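Local coordinates for cellulose 1,4-beta-cellobiosidase (Clostridium thermocellum, PDB 3ZQX), which probably binds cellulose through this calcium-containing family 3b carbohydrate-binding module, which belongs to a cellobiohydrolase of the cellulosome, at residues A[50-61]-A[94-105]; A[61-69]-A[79-87]. The protein carries 1 engineered substitution. All coordinates share one frame; numbering follows the deposited sequence. Where two conformers were deposited one is given.

Interaction 1: A[50-61]-A[94-105]; sequences SQLQFICYYTPI and TGEIQFVIRYAD
R102 on strand 97-103 meets Y57, which follows strand 52-55; the two strands pair antiparallel in one sheet of the CBM3 beta-sandwich. R102 NH1 donates to Y57 OH (3.0 Å) and also forms a salt bridge with E18, so arginine, with several N-H groups, suits a site with more than one acceptor. I55 covers one face of the guanidinium: with chi2 at 87° its tip swings off the extended course, bringing CD1 to 3.3 Å from R102 NE. At the guanidinium edge, one water gives a proton to Q53 OE1 and takes one from R102 NH2, while a second links OE1 to Y103 O. The rotation of the Q53 amide is set by NE2, which donates to a lone pair of Q51 OE1 (2.9 Å), in the planes of both groups.

The face carrying L52, F54, I101 and Y103 is largely apolar. L52 and Y103 point the same way, and L52 CD2 sits over the ring in a CH-pi contact, 3.8 Å from its centroid. The F54 ring crosses F99, with CE1 against F99 CB. Beyond the paired strands, E96, bridged to K22, brings its carboxylate to the edge of the Y58 ring, nearly perpendicular to it. There T59, its hydroxyl anti to the backbone N (chi1 -179°), donates from OG1 to E96 O at 2.8 Å.

Interaction 2: A[61-69]-A[79-87]; sequences IGSGNLIPS and LQLEFKDVK
L66 and F83 lie side by side as a non-hydrogen-bonded pair of two antiparallel strands, 66-69 and 79-83. Among the backbone bonds, I67 and E82 exchange two, as do S69 and Q80, and K84 N adds one more to N65 O (2.9 Å). P68 has no N-H, and its place suits that: it stands opposite L81 in a non-hydrogen-bonded pair, so strand 79-83 asks none of it.

The apolar contacts gather round F83. L66 CD2 approaches the ring to 3.5 Å at CE2, and I61 crosses it at about a right angle, touching CD2 with CD1. Leucine and isoleucine suit these places because their slim methyl tips can fit beside a broad ring. Further along, the V86 methyl CG2 packs against the N65 amide, 3.7 Å from its CG.

The polar side chains hold the turn before the strand. N65 ND2 donates almost straight to I61 O (2.7 Å), which lies in the amide plane and so fixes the amide's rotation. K84 runs fully extended beyond CG, passing N65 OD1 with its CD, and NZ donates to G64 O (3.1 Å). On the face of I67, S69, Q80 and E82, one water gives protons to I67 O and E82 OE1 and accepts one from S69 OG (2.6 Å). Q80 OE1 there accepts from R41.

With S69, Q80 and E82 beside I67 on one face, and L66, P68, L81 and F83 on the other, this is an amphipathic beta hairpin, strands 66-71 and 78-83, at the edge of a beta-sandwich sheet.

In the fold
The two interactions belong to different sheets of the sandwich and face each other across its interior, their centres 11 Å apart. I61 is common to both, and the chain passes through it from strand 52-55 of interaction 1 to strand 66-71 of interaction 2. F54 is a main point of contact, its CD2 lying 3.6 Å from P68 CB, while C56 CB reaches L66 CD1 at the same distance. The calcium ion, held by T45, E47, D110, N113 and D114, is nearer interaction 1: about 7 Å from the Y103 side chain, against about 12 Å from that of L79. Neither interaction supplies a calcium ligand.

Interaction 1: A[50-61]-A[94-105]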
loop_
_atom_site.group_PDB
_atom_site.type_symbol
_atom_site.label_atom_id
_atom_site.label_comp_id
_atom_site.label_asym_id
_atom_site.label_seq_id
_atom_site.Cartn_x
_atom_site.Cartn_y
_atom_site.Cartn_z
ATOM N N SER A 50 10.439 13.959 -10.455
ATOM C CA SER A 50 10.366 14.717 -9.214
ATOM C C SER A 50 10.268 13.742 -8.043
ATOM O O SER A 50 9.800 12.609 -8.195
ATOM C CB SER A 50 9.152 15.653 -9.225
ATOM O OG SER A 50 8.965 16.286 -7.962
ATOM N N GLN A 51 10.738 14.170 -6.881
ATOM C CA GLN A 51 10.637 13.356 -5.682
ATOM C C GLN A 51 9.208 12.905 -5.442
ATOM O O GLN A 51 8.275 13.716 -5.459
ATOM C CB GLN A 51 11.118 14.161 -4.478
ATOM C CG GLN A 51 10.845 13.500 -3.149
ATOM C CD GLN A 51 11.389 14.302 -1.992
ATOM O OE1 GLN A 51 10.708 15.174 -1.446
ATOM N NE2 GLN A 51 12.629 14.020 -1.614
ATOM N N LEU A 52 9.050 11.610 -5.216
ATOM C CA LEU A 52 7.787 11.040 -4.790
ATOM C C LEU A 52 7.692 11.095 -3.277
ATOM O O LEU A 52 8.681 10.840 -2.568
ATOM C CB LEU A 52 7.700 9.588 -5.241
ATOM C CG LEU A 52 7.377 9.419 -6.719
ATOM C CD1 LEU A 52 7.798 8.034 -7.186
ATOM C CD2 LEU A 52 5.896 9.650 -6.968
ATOM N N GLN A 53 6.497 11.408 -2.779
ATOM C CA GLN A 53 6.248 11.532 -1.354
ATOM C C GLN A 53 5.013 10.740 -0.967
ATOM O O GLN A 53 4.001 10.736 -1.684
ATOM C CB GLN A 53 6.026 12.998 -1.002
ATOM C CG GLN A 53 7.185 13.873 -1.409
ATOM C CD GLN A 53 6.930 15.338 -1.144
ATOM O OE1 GLN A 53 5.782 15.779 -1.041
ATOM N NE2 GLN A 53 8.004 16.108 -1.039
ATOM N N PHE A 54 5.104 10.067 0.173
ATOM C CA PHE A 54 3.981 9.381 0.801
ATOM C C PHE A 54 3.489 10.204 1.980
ATOM O O PHE A 54 4.299 10.717 2.758
ATOM C CB PHE A 54 4.453 8.023 1.319
ATOM C CG PHE A 54 3.458 7.331 2.215
ATOM C CD1 PHE A 54 2.496 6.504 1.681
ATOM C CD2 PHE A 54 3.494 7.500 3.592
ATOM C CE1 PHE A 54 1.576 5.859 2.494
ATOM C CE2 PHE A 54 2.580 6.859 4.411
ATOM C CZ PHE A 54 1.623 6.039 3.860
ATOM N N ILE A 55 2.170 10.320 2.125
ATOM C CA ILE A 55 1.596 10.959 3.299
ATOM C C ILE A 55 0.402 10.154 3.788
ATOM O O ILE A 55 -0.465 9.759 2.994
ATOM C CB ILE A 55 1.148 12.404 3.022
ATOM C CG1 ILE A 55 2.250 13.222 2.339
ATOM C CG2 ILE A 55 0.717 13.075 4.321
ATOM C CD1 ILE A 55 2.259 13.121 0.829
ATOM N N CYS A 56 0.375 9.898 5.094
ATOM C CA CYS A 56 -0.753 9.236 5.746
ATOM C C CYS A 56 -1.399 10.203 6.728
ATOM O O CYS A 56 -0.798 10.551 7.747
ATOM C CB CYS A 56 -0.289 7.999 6.505
ATOM S SG CYS A 56 -1.582 7.267 7.525
ATOM N N TYR A 57 -2.620 10.626 6.426
ATOM C CA TYR A 57 -3.324 11.571 7.285
ATOM C C TYR A 57 -3.925 10.918 8.514
ATOM O O TYR A 57 -4.187 11.612 9.494
ATOM C CB TYR A 57 -4.392 12.357 6.500
ATOM C CG TYR A 57 -3.770 13.282 5.482
ATOM C CD1 TYR A 57 -2.997 14.354 5.889
ATOM C CD2 TYR A 57 -3.918 13.067 4.122
ATOM C CE1 TYR A 57 -2.403 15.194 4.981
ATOM C CE2 TYR A 57 -3.319 13.909 3.198
ATOM C CZ TYR A 57 -2.564 14.969 3.636
ATOM O OH TYR A 57 -1.958 15.800 2.717
ATOM N N TYR A 58 -4.266 9.632 8.443
ATOM C CA TYR A 58 -4.665 8.920 9.643
ATOM C C TYR A 58 -4.425 7.430 9.539
ATOM O O TYR A 58 -4.701 6.838 8.502
ATOM C CB TYR A 58 -6.145 9.175 9.910
ATOM C CG TYR A 58 -6.662 8.365 11.067
ATOM C CD1 TYR A 58 -6.283 8.665 12.369
ATOM C CD2 TYR A 58 -7.504 7.281 10.860
ATOM C CE1 TYR A 58 -6.743 7.916 13.437
ATOM C CE2 TYR A 58 -7.968 6.529 11.920
ATOM C CZ TYR A 58 -7.580 6.849 13.201
ATOM O OH TYR A 58 -8.041 6.103 14.260
ATOM N N THR A 59 -3.949 6.819 10.619
ATOM C CA THR A 59 -4.103 5.386 10.814
ATOM C C THR A 59 -4.145 5.092 12.315
ATOM O O THR A 59 -3.435 5.747 13.074
ATOM C CB THR A 59 -2.982 4.591 10.111
ATOM O OG1 THR A 59 -3.198 3.192 10.309
ATOM C CG2 THR A 59 -1.601 4.956 10.630
ATOM N N PRO A 60 -4.918 4.082 12.751
ATOM C CA PRO A 60 -4.943 3.793 14.192
ATOM C C PRO A 60 -3.600 3.344 14.774
ATOM O O PRO A 60 -3.396 3.475 15.984
ATOM C CB PRO A 60 -5.967 2.657 14.308
ATOM C CG PRO A 60 -6.858 2.828 13.121
ATOM C CD PRO A 60 -5.951 3.329 12.018
ATOM N N ILE A 61 -2.706 2.815 13.948
ATOM C CA ILE A 61 -1.415 2.331 14.448
ATOM C C ILE A 61 -0.411 3.475 14.615
ATOM O O ILE A 61 0.705 3.272 15.096
ATOM C CB ILE A 61 -0.819 1.199 13.556
ATOM C CG1 ILE A 61 -0.476 1.709 12.151
ATOM C CG2 ILE A 61 -1.771 0.010 13.494
ATOM C CD1 ILE A 61 0.304 0.711 11.318
ATOM N N THR A 94 -4.891 -3.745 11.336
ATOM C CA THR A 94 -4.385 -2.402 11.541
ATOM C C THR A 94 -5.505 -1.378 11.631
ATOM O O THR A 94 -5.363 -0.356 12.302
ATOM C CB THR A 94 -3.445 -1.971 10.394
ATOM O OG1 THR A 94 -4.114 -2.103 9.128
ATOM C CG2 THR A 94 -2.191 -2.812 10.381
ATOM N N GLY A 95 -6.623 -1.654 10.970
ATOM C CA GLY A 95 -7.568 -0.603 10.651
ATOM C C GLY A 95 -7.036 0.212 9.488
ATOM O O GLY A 95 -5.963 -0.063 8.944
ATOM N N GLU A 96 -7.787 1.232 9.100
ATOM C CA GLU A 96 -7.441 1.978 7.906
ATOM C C GLU A 96 -6.041 2.568 7.967
ATOM O O GLU A 96 -5.616 3.120 8.995
ATOM C CB GLU A 96 -8.466 3.083 7.648
ATOM C CG GLU A 96 -8.502 4.163 8.719
ATOM C CD GLU A 96 -9.493 5.259 8.407
ATOM O OE1 GLU A 96 -9.375 5.896 7.346
ATOM O OE2 GLU A 96 -10.394 5.500 9.240
ATOM N N ILE A 97 -5.318 2.419 6.860
ATOM C CA ILE A 97 -4.093 3.164 6.652
ATOM C C ILE A 97 -4.377 4.048 5.451
ATOM O O ILE A 97 -4.369 3.587 4.306
ATOM C CB ILE A 97 -2.907 2.221 6.341
ATOM C CG1 ILE A 97 -2.745 1.170 7.450
ATOM C CG2 ILE A 97 -1.633 3.029 6.152
ATOM C CD1 ILE A 97 -1.724 0.082 7.124
ATOM N N GLN A 98 -4.585 5.333 5.701
ATOM C CA GLN A 98 -4.828 6.245 4.599
ATOM C C GLN A 98 -3.522 6.441 3.859
ATOM O O GLN A 98 -2.446 6.463 4.470
ATOM C CB GLN A 98 -5.363 7.573 5.116
ATOM C CG GLN A 98 -6.729 7.423 5.747
ATOM C CD GLN A 98 -7.358 8.729 6.169
ATOM O OE1 GLN A 98 -6.894 9.818 5.811
ATOM N NE2 GLN A 98 -8.438 8.628 6.928
ATOM N N PHE A 99 -3.598 6.569 2.539
ATOM C CA PHE A 99 -2.393 6.875 1.789
ATOM C C PHE A 99 -2.634 7.871 0.689
ATOM O O PHE A 99 -3.663 7.826 0.000
ATOM C CB PHE A 99 -1.693 5.607 1.245
ATOM C CG PHE A 99 -2.389 4.929 0.084
ATOM C CD1 PHE A 99 -3.454 4.060 0.289
ATOM C CD2 PHE A 99 -1.920 5.111 -1.215
ATOM C CE1 PHE A 99 -4.061 3.424 -0.781
ATOM C CE2 PHE A 99 -2.516 4.466 -2.282
ATOM C CZ PHE A 99 -3.586 3.624 -2.067
ATOM N N VAL A 100 -1.659 8.766 0.544
ATOM C CA VAL A 100 -1.537 9.665 -0.587
ATOM C C VAL A 100 -0.121 9.520 -1.130
ATOM O O VAL A 100 0.849 9.457 -0.351
ATOM C CB VAL A 100 -1.768 11.123 -0.157
ATOM C CG1 VAL A 100 -1.218 12.101 -1.191
ATOM C CG2 VAL A 100 -3.251 11.369 0.094
ATOM N N ILE A 101 -0.005 9.446 -2.455
ATOM C CA ILE A 101 1.291 9.511 -3.118
ATOM C C ILE A 101 1.270 10.718 -4.036
ATOM O O ILE A 101 0.390 10.847 -4.903
ATOM C CB ILE A 101 1.583 8.257 -3.969
ATOM C CG1 ILE A 101 1.519 6.985 -3.121
ATOM C CG2 ILE A 101 2.939 8.386 -4.661
ATOM C CD1 ILE A 101 1.360 5.726 -3.938
ATOM N N ARG A 102 2.215 11.625 -3.840
ATOM C CA ARG A 102 2.277 12.837 -4.641
ATOM C C ARG A 102 3.716 13.158 -4.986
ATOM O O ARG A 102 4.635 12.520 -4.484
ATOM C CB ARG A 102 1.612 14.002 -3.917
ATOM C CG ARG A 102 2.272 14.428 -2.644
ATOM C CD ARG A 102 1.354 15.491 -2.058
ATOM N NE ARG A 102 1.760 15.981 -0.753
ATOM C CZ ARG A 102 0.920 16.217 0.250
ATOM N NH1 ARG A 102 -0.388 15.995 0.118
ATOM N NH2 ARG A 102 1.393 16.670 1.396
ATOM N N TYR A 103 3.905 14.113 -5.883
ATOM C CA TYR A 103 5.230 14.620 -6.203
ATOM C C TYR A 103 5.554 15.897 -5.436
ATOM O O TYR A 103 4.671 16.720 -5.184
ATOM C CB TYR A 103 5.319 14.914 -7.692
ATOM C CG TYR A 103 5.344 13.689 -8.569
ATOM C CD1 TYR A 103 6.520 12.992 -8.767
ATOM C CD2 TYR A 103 4.194 13.232 -9.201
ATOM C CE1 TYR A 103 6.561 11.875 -9.576
ATOM C CE2 TYR A 103 4.222 12.114 -10.015
ATOM C CZ TYR A 103 5.407 11.437 -10.197
ATOM O OH TYR A 103 5.483 10.327 -11.006
ATOM N N ALA A 104 6.824 16.076 -5.077
ATOM C CA ALA A 104 7.259 17.307 -4.423
ATOM C C ALA A 104 6.896 18.546 -5.233
ATOM O O ALA A 104 6.626 19.602 -4.665
ATOM C CB ALA A 104 8.759 17.271 -4.166
ATOM N N ASP A 105 6.928 18.434 -6.554
ATOM C CA ASP A 105 6.581 19.552 -7.426
ATOM C C ASP A 105 5.110 19.569 -7.858
ATOM O O ASP A 105 4.722 20.358 -8.712
ATOM C CB ASP A 105 7.530 19.655 -8.624
ATOM C CG ASP A 105 7.363 18.520 -9.609
ATOM O OD1 ASP A 105 6.488 17.656 -9.387
ATOM O OD2 ASP A 105 8.120 18.492 -10.606
HETATM O O HOH W 1 4.236 17.659 -2.406
HETATM O O HOH W 2 4.141 16.547 1.126
#

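Interaction 2: A[61-69]-A[79-87]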
loop_
_atom_site.group_PDB
_atom_site.type_symbol
_atom_site.label_atom_id
_atom_site.label_comp_id
_atom_site.label_asym_id
_atom_site.label_seq_id
_atom_site.Cartn_x
_atom_site.Cartn_y
_atom_site.Cartn_z
ATOM N N ILE A 61 -2.706 2.815 13.948
ATOM C CA ILE A 61 -1.415 2.331 14.448
ATOM C C ILE A 61 -0.411 3.475 14.615
ATOM O O ILE A 61 0.705 3.272 15.096
ATOM C CB ILE A 61 -0.819 1.199 13.556
ATOM C CG1 ILE A 61 -0.476 1.709 12.151
ATOM C CG2 ILE A 61 -1.771 0.010 13.494
ATOM C CD1 ILE A 61 0.304 0.711 11.318
ATOM N N GLY A 62 -0.829 4.651 14.157
ATOM C CA GLY A 62 -0.128 5.924 14.203
ATOM C C GLY A 62 0.693 6.095 12.936
ATOM O O GLY A 62 1.480 5.224 12.568
ATOM N N SER A 63 0.683 7.293 12.378
ATOM C CA SER A 63 1.319 7.493 11.087
ATOM C C SER A 63 2.824 7.501 11.269
ATOM O O SER A 63 3.563 7.158 10.350
ATOM C CB SER A 63 0.832 8.777 10.426
ATOM O OG SER A 63 1.156 9.893 11.219
ATOM N N GLY A 64 3.273 7.858 12.467
ATOM C CA GLY A 64 4.691 7.853 12.782
ATOM C C GLY A 64 5.301 6.465 12.843
ATOM O O GLY A 64 6.523 6.320 12.874
ATOM N N ASN A 65 4.457 5.441 12.860
ATOM C CA ASN A 65 4.934 4.068 12.841
ATOM C C ASN A 65 5.056 3.482 11.441
ATOM O O ASN A 65 5.419 2.321 11.287
ATOM C CB ASN A 65 4.062 3.198 13.735
ATOM C CG ASN A 65 4.322 3.471 15.190
ATOM O OD1 ASN A 65 5.477 3.568 15.596
ATOM N ND2 ASN A 65 3.266 3.637 15.977
ATOM N N LEU A 66 4.766 4.299 10.426
ATOM C CA LEU A 66 4.934 3.895 9.037
ATOM C C LEU A 66 6.313 4.301 8.537
ATOM O O LEU A 66 6.828 5.362 8.886
ATOM C CB LEU A 66 3.873 4.560 8.158
ATOM C CG LEU A 66 2.415 4.341 8.574
ATOM C CD1 LEU A 66 1.460 5.119 7.687
ATOM C CD2 LEU A 66 2.071 2.859 8.558
ATOM N N ILE A 67 6.895 3.450 7.701
ATOM C CA ILE A 67 8.200 3.705 7.104
ATOM C C ILE A 67 8.045 3.558 5.593
ATOM O O ILE A 67 8.163 2.457 5.053
ATOM C CB ILE A 67 9.262 2.719 7.635
ATOM C CG1 ILE A 67 9.302 2.737 9.166
ATOM C CG2 ILE A 67 10.634 3.052 7.060
ATOM C CD1 ILE A 67 10.206 1.676 9.770
ATOM N N PRO A 68 7.699 4.652 4.903
ATOM C CA PRO A 68 7.491 4.586 3.455
ATOM C C PRO A 68 8.772 4.657 2.646
ATOM O O PRO A 68 9.713 5.351 3.029
ATOM C CB PRO A 68 6.636 5.822 3.181
ATOM C CG PRO A 68 7.110 6.820 4.203
ATOM C CD PRO A 68 7.392 5.990 5.446
ATOM N N SER A 69 8.759 4.024 1.483
ATOM C CA SER A 69 9.829 4.165 0.510
ATOM C C SER A 69 9.255 3.877 -0.865
ATOM O O SER A 69 8.093 3.479 -0.992
ATOM C CB SER A 69 10.998 3.216 0.837
ATOM O OG SER A 69 10.589 1.860 0.853
ATOM N N LEU A 79 5.181 2.002 -4.409
ATOM C CA LEU A 79 5.266 2.446 -3.028
ATOM C C LEU A 79 5.441 1.218 -2.143
ATOM O O LEU A 79 4.701 0.240 -2.275
ATOM C CB LEU A 79 3.951 3.116 -2.610
ATOM C CG LEU A 79 3.756 3.338 -1.107
ATOM C CD1 LEU A 79 4.688 4.418 -0.571
ATOM C CD2 LEU A 79 2.300 3.654 -0.788
ATOM N N GLN A 80 6.401 1.285 -1.223
ATOM C CA GLN A 80 6.584 0.274 -0.204
ATOM C C GLN A 80 6.275 0.872 1.161
ATOM O O GLN A 80 6.719 1.975 1.494
ATOM C CB GLN A 80 8.029 -0.235 -0.219
ATOM C CG GLN A 80 8.365 -1.171 0.926
ATOM C CD GLN A 80 9.610 -1.974 0.632
ATOM O OE1 GLN A 80 9.652 -2.711 -0.343
ATOM N NE2 GLN A 80 10.649 -1.811 1.451
ATOM N N LEU A 81 5.496 0.144 1.950
ATOM C CA LEU A 81 5.340 0.479 3.357
ATOM C C LEU A 81 5.956 -0.590 4.215
ATOM O O LEU A 81 5.650 -1.786 4.081
ATOM C CB LEU A 81 3.879 0.635 3.762
ATOM C CG LEU A 81 3.153 1.811 3.136
ATOM C CD1 LEU A 81 1.729 1.861 3.650
ATOM C CD2 LEU A 81 3.894 3.117 3.428
ATOM N N GLU A 82 6.847 -0.137 5.081
ATOM C CA GLU A 82 7.351 -0.922 6.186
ATOM C C GLU A 82 6.857 -0.247 7.463
ATOM O O GLU A 82 6.177 0.779 7.413
ATOM C CB GLU A 82 8.873 -1.025 6.122
ATOM C CG GLU A 82 9.320 -1.949 5.002
ATOM C CD GLU A 82 10.794 -1.885 4.730
ATOM O OE1 GLU A 82 11.251 -0.837 4.239
ATOM O OE2 GLU A 82 11.498 -2.883 5.001
ATOM N N PHE A 83 7.183 -0.837 8.606
ATOM C CA PHE A 83 6.590 -0.436 9.867
ATOM C C PHE A 83 7.606 -0.534 10.979
ATOM O O PHE A 83 8.522 -1.344 10.941
ATOM C CB PHE A 83 5.412 -1.358 10.221
ATOM C CG PHE A 83 4.366 -1.423 9.143
ATOM C CD1 PHE A 83 4.490 -2.326 8.099
ATOM C CD2 PHE A 83 3.272 -0.577 9.162
ATOM C CE1 PHE A 83 3.546 -2.365 7.077
ATOM C CE2 PHE A 83 2.319 -0.616 8.149
ATOM C CZ PHE A 83 2.460 -1.512 7.111
ATOM N N LYS A 84 7.415 0.294 11.995
ATOM C CA LYS A 84 8.112 0.128 13.262
ATOM C C LYS A 84 7.517 -1.068 14.001
ATOM O O LYS A 84 6.615 -1.741 13.477
ATOM C CB LYS A 84 8.000 1.408 14.082
ATOM C CG LYS A 84 8.723 2.578 13.431
ATOM C CD LYS A 84 8.736 3.808 14.310
ATOM C CE LYS A 84 9.409 4.974 13.596
ATOM N NZ LYS A 84 9.246 6.241 14.366
ATOM N N ASP A 85 7.981 -1.324 15.229
ATOM C CA ASP A 85 7.628 -2.587 15.867
ATOM C C ASP A 85 6.314 -2.314 16.590
ATOM O O ASP A 85 6.262 -2.041 17.789
ATOM C CB ASP A 85 8.755 -2.900 16.891
ATOM C CG ASP A 85 8.569 -4.218 17.630
ATOM O OD1 ASP A 85 7.689 -5.013 17.271
ATOM O OD2 ASP A 85 9.333 -4.468 18.585
ATOM N N VAL A 86 5.249 -2.653 15.870
ATOM C CA VAL A 86 3.871 -2.507 16.311
ATOM C C VAL A 86 3.310 -3.898 16.176
ATOM O O VAL A 86 3.375 -4.496 15.100
ATOM C CB VAL A 86 3.046 -1.528 15.443
ATOM C CG1 VAL A 86 1.574 -1.589 15.834
ATOM C CG2 VAL A 86 3.574 -0.108 15.592
ATOM N N LYS A 87 2.796 -4.429 17.271
ATOM C CA LYS A 87 2.305 -5.787 17.279
ATOM C C LYS A 87 0.935 -5.855 16.616
ATOM O O LYS A 87 0.065 -4.998 16.849
ATOM C CB LYS A 87 2.242 -6.315 18.721
ATOM C CG LYS A 87 3.494 -6.027 19.567
ATOM C CD LYS A 87 4.771 -6.562 18.933
ATOM C CE LYS A 87 5.958 -6.420 19.886
ATOM N NZ LYS A 87 7.227 -6.929 19.283
HETATM O O HOH W 3 6.623 6.033 16.445
HETATM O O HOH W 4 9.875 1.169 3.266
#